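Local atomic coordinates of SVP1-like protein 2 (Kluyveromyces lactis, PDB entry 4V16), a protein that belongs to the PROPPIN family of WD-repeat beta-propellers, whose members bind phosphoinositides at membranes, and probably takes part in mitochondrial or peroxisomal functions and amino acid signalling. Residues A[110-115]-A[129-134]; A[137-142]-A[185-190]. All coordinates share one frame; numbering follows the deposited sequence.

Interaction 1 (A[110-115]-A[129-134])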
loop_
_atom_site.group_PDB
_atom_site.type_symbol
_atom_site.label_atom_id
_atom_site.label_comp_id
_atom_site.label_asym_id
_atom_site.label_seq_id
_atom_site.Cartn_x
_atom_site.Cartn_y
_atom_site.Cartn_z
ATOM N N VAL A 110 -12.157 2.641 -6.085
ATOM C CA VAL A 110 -12.462 1.276 -5.671
ATOM C C VAL A 110 -12.132 0.295 -6.785
ATOM O O VAL A 110 -12.492 0.510 -7.944
ATOM C CB VAL A 110 -13.945 1.113 -5.289
ATOM C CG1 VAL A 110 -14.159 -0.201 -4.552
ATOM C CG2 VAL A 110 -14.408 2.280 -4.432
ATOM N N SER A 111 -11.445 -0.782 -6.424
ATOM C CA SER A 111 -11.112 -1.843 -7.364
ATOM C C SER A 111 -11.991 -3.063 -7.096
ATOM O O SER A 111 -11.656 -3.905 -6.263
ATOM C CB SER A 111 -9.632 -2.209 -7.250
ATOM O OG SER A 111 -9.274 -3.190 -8.202
ATOM N N GLN A 112 -13.122 -3.142 -7.797
ATOM C CA GLN A 112 -14.061 -4.249 -7.629
ATOM C C GLN A 112 -14.058 -5.170 -8.846
ATOM O O GLN A 112 -14.519 -4.799 -9.927
ATOM C CB GLN A 112 -15.478 -3.727 -7.366
ATOM C CG GLN A 112 -15.930 -2.589 -8.271
ATOM C CD GLN A 112 -17.379 -2.201 -8.033
ATOM O OE1 GLN A 112 -18.107 -2.885 -7.314
ATOM N NE2 GLN A 112 -17.803 -1.096 -8.636
ATOM N N GLY A 113 -13.528 -6.373 -8.659
ATOM C CA GLY A 113 -13.483 -7.361 -9.721
ATOM C C GLY A 113 -12.509 -6.999 -10.824
ATOM O O GLY A 113 -11.319 -6.803 -10.580
ATOM N N ASP A 114 -13.027 -6.910 -12.043
ATOM C CA ASP A 114 -12.207 -6.678 -13.226
ATOM C C ASP A 114 -12.108 -5.186 -13.544
ATOM O O ASP A 114 -11.588 -4.799 -14.591
ATOM C CB ASP A 114 -12.800 -7.439 -14.417
ATOM C CG ASP A 114 -11.843 -7.547 -15.591
ATOM O OD1 ASP A 114 -10.616 -7.440 -15.379
ATOM O OD2 ASP A 114 -12.324 -7.747 -16.727
ATOM N N VAL A 115 -12.587 -4.355 -12.620
ATOM C CA VAL A 115 -12.865 -2.951 -12.909
ATOM C C VAL A 115 -12.411 -1.997 -11.801
ATOM O O VAL A 115 -12.389 -2.361 -10.623
ATOM C CB VAL A 115 -14.380 -2.765 -13.151
ATOM C CG1 VAL A 115 -14.773 -1.303 -13.139
ATOM C CG2 VAL A 115 -14.788 -3.413 -14.468
ATOM N N THR A 129 -16.669 9.114 -13.460
ATOM C CA THR A 129 -16.281 8.671 -14.790
ATOM C C THR A 129 -16.811 7.277 -15.081
ATOM O O THR A 129 -17.281 6.581 -14.180
ATOM C CB THR A 129 -14.754 8.663 -14.948
ATOM O OG1 THR A 129 -14.408 8.196 -16.259
ATOM C CG2 THR A 129 -14.121 7.756 -13.897
ATOM N N GLU A 130 -16.735 6.876 -16.345
ATOM C CA GLU A 130 -17.078 5.517 -16.728
ATOM C C GLU A 130 -16.043 4.565 -16.142
ATOM O O GLU A 130 -14.860 4.898 -16.047
ATOM C CB GLU A 130 -17.146 5.378 -18.241
ATOM N N ASP A 131 -16.498 3.383 -15.746
ATOM C CA ASP A 131 -15.638 2.395 -15.108
ATOM C C ASP A 131 -14.483 1.949 -16.006
ATOM O O ASP A 131 -14.665 1.711 -17.201
ATOM C CB ASP A 131 -16.475 1.187 -14.693
ATOM C CG ASP A 131 -17.144 1.375 -13.340
ATOM O OD1 ASP A 131 -17.190 2.523 -12.845
ATOM O OD2 ASP A 131 -17.639 0.375 -12.777
ATOM N N ILE A 132 -13.299 1.836 -15.409
ATOM C CA ILE A 132 -12.079 1.487 -16.135
ATOM C C ILE A 132 -11.721 0.019 -15.936
ATOM O O ILE A 132 -11.447 -0.415 -14.817
ATOM C CB ILE A 132 -10.881 2.355 -15.681
ATOM C CG1 ILE A 132 -11.215 3.844 -15.828
ATOM C CG2 ILE A 132 -9.628 2.003 -16.487
ATOM C CD1 ILE A 132 -10.178 4.774 -15.230
ATOM N N LYS A 133 -11.714 -0.739 -17.027
ATOM C CA LYS A 133 -11.329 -2.142 -16.977
ATOM C C LYS A 133 -9.806 -2.237 -17.011
ATOM O O LYS A 133 -9.154 -1.516 -17.767
ATOM C CB LYS A 133 -11.963 -2.917 -18.136
ATOM C CG LYS A 133 -11.948 -4.426 -17.947
ATOM C CD LYS A 133 -13.008 -5.127 -18.793
ATOM C CE LYS A 133 -14.401 -4.964 -18.197
ATOM N NZ LYS A 133 -15.361 -5.979 -18.720
ATOM N N PHE A 134 -9.241 -3.117 -16.186
ATOM C CA PHE A 134 -7.793 -3.167 -15.998
ATOM C C PHE A 134 -7.286 -4.592 -15.768
ATOM O O PHE A 134 -8.062 -5.548 -15.779
ATOM C CB PHE A 134 -7.392 -2.267 -14.824
ATOM C CG PHE A 134 -7.680 -2.864 -13.475
ATOM C CD1 PHE A 134 -8.958 -3.277 -13.140
ATOM C CD2 PHE A 134 -6.672 -2.999 -12.536
ATOM C CE1 PHE A 134 -9.220 -3.824 -11.900
ATOM C CE2 PHE A 134 -6.928 -3.546 -11.295
ATOM C CZ PHE A 134 -8.204 -3.958 -10.977
#

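Interaction 2 (A[137-142]-A[185-190])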
loop_
_atom_site.group_PDB
_atom_site.type_symbol
_atom_site.label_atom_id
_atom_site.label_comp_id
_atom_site.label_asym_id
_atom_site.label_seq_id
_atom_site.Cartn_x
_atom_site.Cartn_y
_atom_site.Cartn_z
ATOM N N VAL A 137 -3.936 -5.120 -11.122
ATOM C CA VAL A 137 -3.127 -4.365 -10.168
ATOM C C VAL A 137 -3.322 -2.875 -10.397
ATOM O O VAL A 137 -3.434 -2.423 -11.536
ATOM C CB VAL A 137 -1.616 -4.733 -10.271
ATOM C CG1 VAL A 137 -1.387 -5.817 -11.314
ATOM C CG2 VAL A 137 -0.742 -3.510 -10.572
ATOM N N CYS A 138 -3.367 -2.114 -9.309
ATOM C CA CYS A 138 -3.514 -0.670 -9.414
ATOM C C CYS A 138 -3.101 0.044 -8.132
ATOM O O CYS A 138 -2.891 -0.576 -7.090
ATOM C CB CYS A 138 -4.958 -0.302 -9.769
ATOM S SG CYS A 138 -6.142 -0.491 -8.417
ATOM N N GLU A 139 -2.996 1.364 -8.235
ATOM C CA GLU A 139 -2.560 2.215 -7.138
ATOM C C GLU A 139 -3.094 3.620 -7.384
ATOM O O GLU A 139 -3.085 4.103 -8.517
ATOM C CB GLU A 139 -1.028 2.220 -7.031
ATOM C CG GLU A 139 -0.408 3.299 -6.128
ATOM C CD GLU A 139 -0.176 2.829 -4.703
ATOM O OE1 GLU A 139 -0.896 1.914 -4.246
ATOM O OE2 GLU A 139 0.738 3.374 -4.041
ATOM N N PHE A 140 -3.566 4.264 -6.325
ATOM C CA PHE A 140 -3.972 5.661 -6.398
ATOM C C PHE A 140 -3.412 6.430 -5.210
ATOM O O PHE A 140 -3.561 6.014 -4.061
ATOM C CB PHE A 140 -5.493 5.789 -6.440
ATOM C CG PHE A 140 -5.972 7.208 -6.396
ATOM C CD1 PHE A 140 -5.911 8.008 -7.523
ATOM C CD2 PHE A 140 -6.477 7.745 -5.223
ATOM C CE1 PHE A 140 -6.350 9.318 -7.483
ATOM C CE2 PHE A 140 -6.917 9.053 -5.176
ATOM C CZ PHE A 140 -6.854 9.841 -6.307
ATOM N N ALA A 141 -2.762 7.552 -5.498
ATOM C CA ALA A 141 -2.154 8.367 -4.456
ATOM C C ALA A 141 -1.956 9.800 -4.928
ATOM O O ALA A 141 -1.329 10.046 -5.960
ATOM C CB ALA A 141 -0.828 7.766 -4.024
ATOM N N ASN A 142 -2.504 10.741 -4.166
ATOM C CA ASN A 142 -2.314 12.160 -4.427
ATOM C C ASN A 142 -2.870 12.566 -5.791
ATOM O O ASN A 142 -2.256 13.347 -6.519
ATOM C CB ASN A 142 -0.825 12.511 -4.329
ATOM C CG ASN A 142 -0.589 13.928 -3.835
ATOM O OD1 ASN A 142 -1.307 14.421 -2.964
ATOM N ND2 ASN A 142 0.421 14.588 -4.389
ATOM N N VAL A 185 2.650 -2.188 -7.682
ATOM C CA VAL A 185 3.035 -0.837 -8.049
ATOM C C VAL A 185 3.027 0.045 -6.805
ATOM O O VAL A 185 2.206 -0.151 -5.908
ATOM C CB VAL A 185 2.077 -0.277 -9.127
ATOM C CG1 VAL A 185 1.971 1.243 -9.054
ATOM C CG2 VAL A 185 2.521 -0.727 -10.517
ATOM N N ARG A 186 3.941 1.009 -6.753
ATOM C CA ARG A 186 4.028 1.920 -5.614
ATOM C C ARG A 186 4.449 3.326 -6.024
ATOM O O ARG A 186 5.543 3.533 -6.545
ATOM C CB ARG A 186 5.013 1.387 -4.572
ATOM C CG ARG A 186 4.462 0.304 -3.662
ATOM C CD ARG A 186 3.335 0.820 -2.777
ATOM N NE ARG A 186 2.896 -0.192 -1.819
ATOM C CZ ARG A 186 2.060 -1.185 -2.105
ATOM N NH1 ARG A 186 1.558 -1.310 -3.326
ATOM N NH2 ARG A 186 1.723 -2.057 -1.166
ATOM N N LEU A 187 3.567 4.287 -5.775
ATOM C CA LEU A 187 3.889 5.695 -5.954
ATOM C C LEU A 187 4.687 6.202 -4.759
ATOM O O LEU A 187 4.446 5.782 -3.627
ATOM C CB LEU A 187 2.610 6.519 -6.113
ATOM C CG LEU A 187 1.933 6.485 -7.482
ATOM C CD1 LEU A 187 0.456 6.826 -7.354
ATOM C CD2 LEU A 187 2.624 7.458 -8.420
ATOM N N ASN A 188 5.633 7.102 -5.005
ATOM C CA ASN A 188 6.348 7.746 -3.909
ATOM C C ASN A 188 5.430 8.746 -3.210
ATOM O O ASN A 188 4.256 8.871 -3.560
ATOM C CB ASN A 188 7.621 8.432 -4.410
ATOM C CG ASN A 188 7.352 9.448 -5.499
ATOM O OD1 ASN A 188 6.214 9.634 -5.926
ATOM N ND2 ASN A 188 8.404 10.119 -5.951
ATOM N N ARG A 189 5.963 9.455 -2.221
ATOM C CA ARG A 189 5.157 10.364 -1.416
ATOM C C ARG A 189 4.653 11.551 -2.235
ATOM O O ARG A 189 3.475 11.902 -2.163
ATOM C CB ARG A 189 5.962 10.852 -0.212
ATOM C CG ARG A 189 6.271 9.756 0.798
ATOM C CD ARG A 189 5.043 9.402 1.629
ATOM N NE ARG A 189 5.115 9.966 2.978
ATOM C CZ ARG A 189 5.625 9.340 4.037
ATOM N NH1 ARG A 189 6.119 8.111 3.928
ATOM N NH2 ARG A 189 5.642 9.945 5.217
ATOM N N LYS A 190 5.541 12.164 -3.011
ATOM C CA LYS A 190 5.147 13.273 -3.873
ATOM C C LYS A 190 4.202 12.787 -4.966
ATOM O O LYS A 190 3.081 13.284 -5.096
ATOM C CB LYS A 190 6.375 13.941 -4.497
ATOM C CG LYS A 190 7.178 14.791 -3.529
ATOM C CD LYS A 190 8.355 15.468 -4.221
ATOM C CE LYS A 190 9.193 16.272 -3.235
ATOM N NZ LYS A 190 10.370 16.914 -3.884
#

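Interaction 1 (A[110-115]-A[129-134])
K133 slants across D114, and successive atoms of its chain meet the aspartate. CB is near the backbone oxygen of D114, and CG comes closer, with K133 CG 3.4 Å from D114 O. CG stands anti to the backbone N (chi1 -163°), which carries the chain towards the carboxylate, where K133 CD sits 3.4 Å from D114 OD2. A bend about the CG-CD bond (chi3 -76°) sets CE close to that oxygen, where it also touches CG2 of V115. K133 NZ ends 4.0 Å from D114 OD2, an attraction of opposite charges that falls short of a salt bridge.

The backbones pair as in a sheet. V115 and K133 form an antiparallel non-hydrogen-bonded pair, and beyond it F134 N donates to D114 O over 3.3 Å. The two segments belong to one four-stranded antiparallel blade of the beta-propeller: the type II' turn from Q112 to V115 joins strands 107-112 and 115-120, and strand 132-133 is the outermost strand next to the latter.

On the same face as K133, V115 turns CG1 onto D131, meeting both CB and OD2 with the side chains at about a right angle. That carboxylate has its polar partners nearby, K127 through a salt bridge and S117 through a hydrogen bond. The F134 ring reaches the turn edge-on, with F134 CE1 3.5 Å from V115 N in the ring plane, while OG of S111 approaches CZ obliquely and Y147 of strand 144-148 also touches the ring.

Interaction 2 (A[137-142]-A[185-190])
Apolar contact between A141 and L187 joins the two strands near their C-terminal ends, with A141 CB 3.7 Å from L187 CD1. L187 CD1 also meets the aliphatic part of E139, whose CG is 3.8 Å away, while E139 CB rests against CG1 of V185. V137 and V185 add a looser methyl contact through their CG2 atoms.

Strands 138-141 and 185-187 run nearly parallel, 10° apart, but their axes stay 6.7 Å from each other and side chains fill the gap. Each belongs to the first strand of its own four-stranded sheet, so the contact joins neighbouring blades of the propeller; segment 185-190 lies in the WD 1 repeat.

Two weak hydrogen bonds supplement this packing. A bend at chi2 (93°) turns the E139 carboxylate aside from the line of its chain, where L187 N donates to E139 OE2 over 3.4 Å. Further along, N142 ND2 reaches K190 O at 3.0 Å, with a bent N-H...O angle of 133°.

Charge adds only a loose attraction: E139 OE1 lies well out of the R186 guanidinium plane. R186 instead donates from NH1 to V185 O at 2.9 Å and forms a salt bridge with D229.

Overall arrangement
Interactions 1 and 2 follow one another along the chain, their centres about 17 Å apart. Interaction 1 closes the outer part of the blade that starts with strand 98-103. Four residues beyond its last residue, strand 138-141 is already part of the next blade, which interaction 2 ties to the one after it. The centre of interaction 1 lies about 18 Å from the centre of the chain and that of interaction 2 about 8 Å, so the chain passes from the outer side of the propeller inward. With S111 CB packing 4.1 Å from C138 SG between the first two blades and interaction 2 bridging the next two, three successive blades of the seven-bladed PROPPIN propeller are joined.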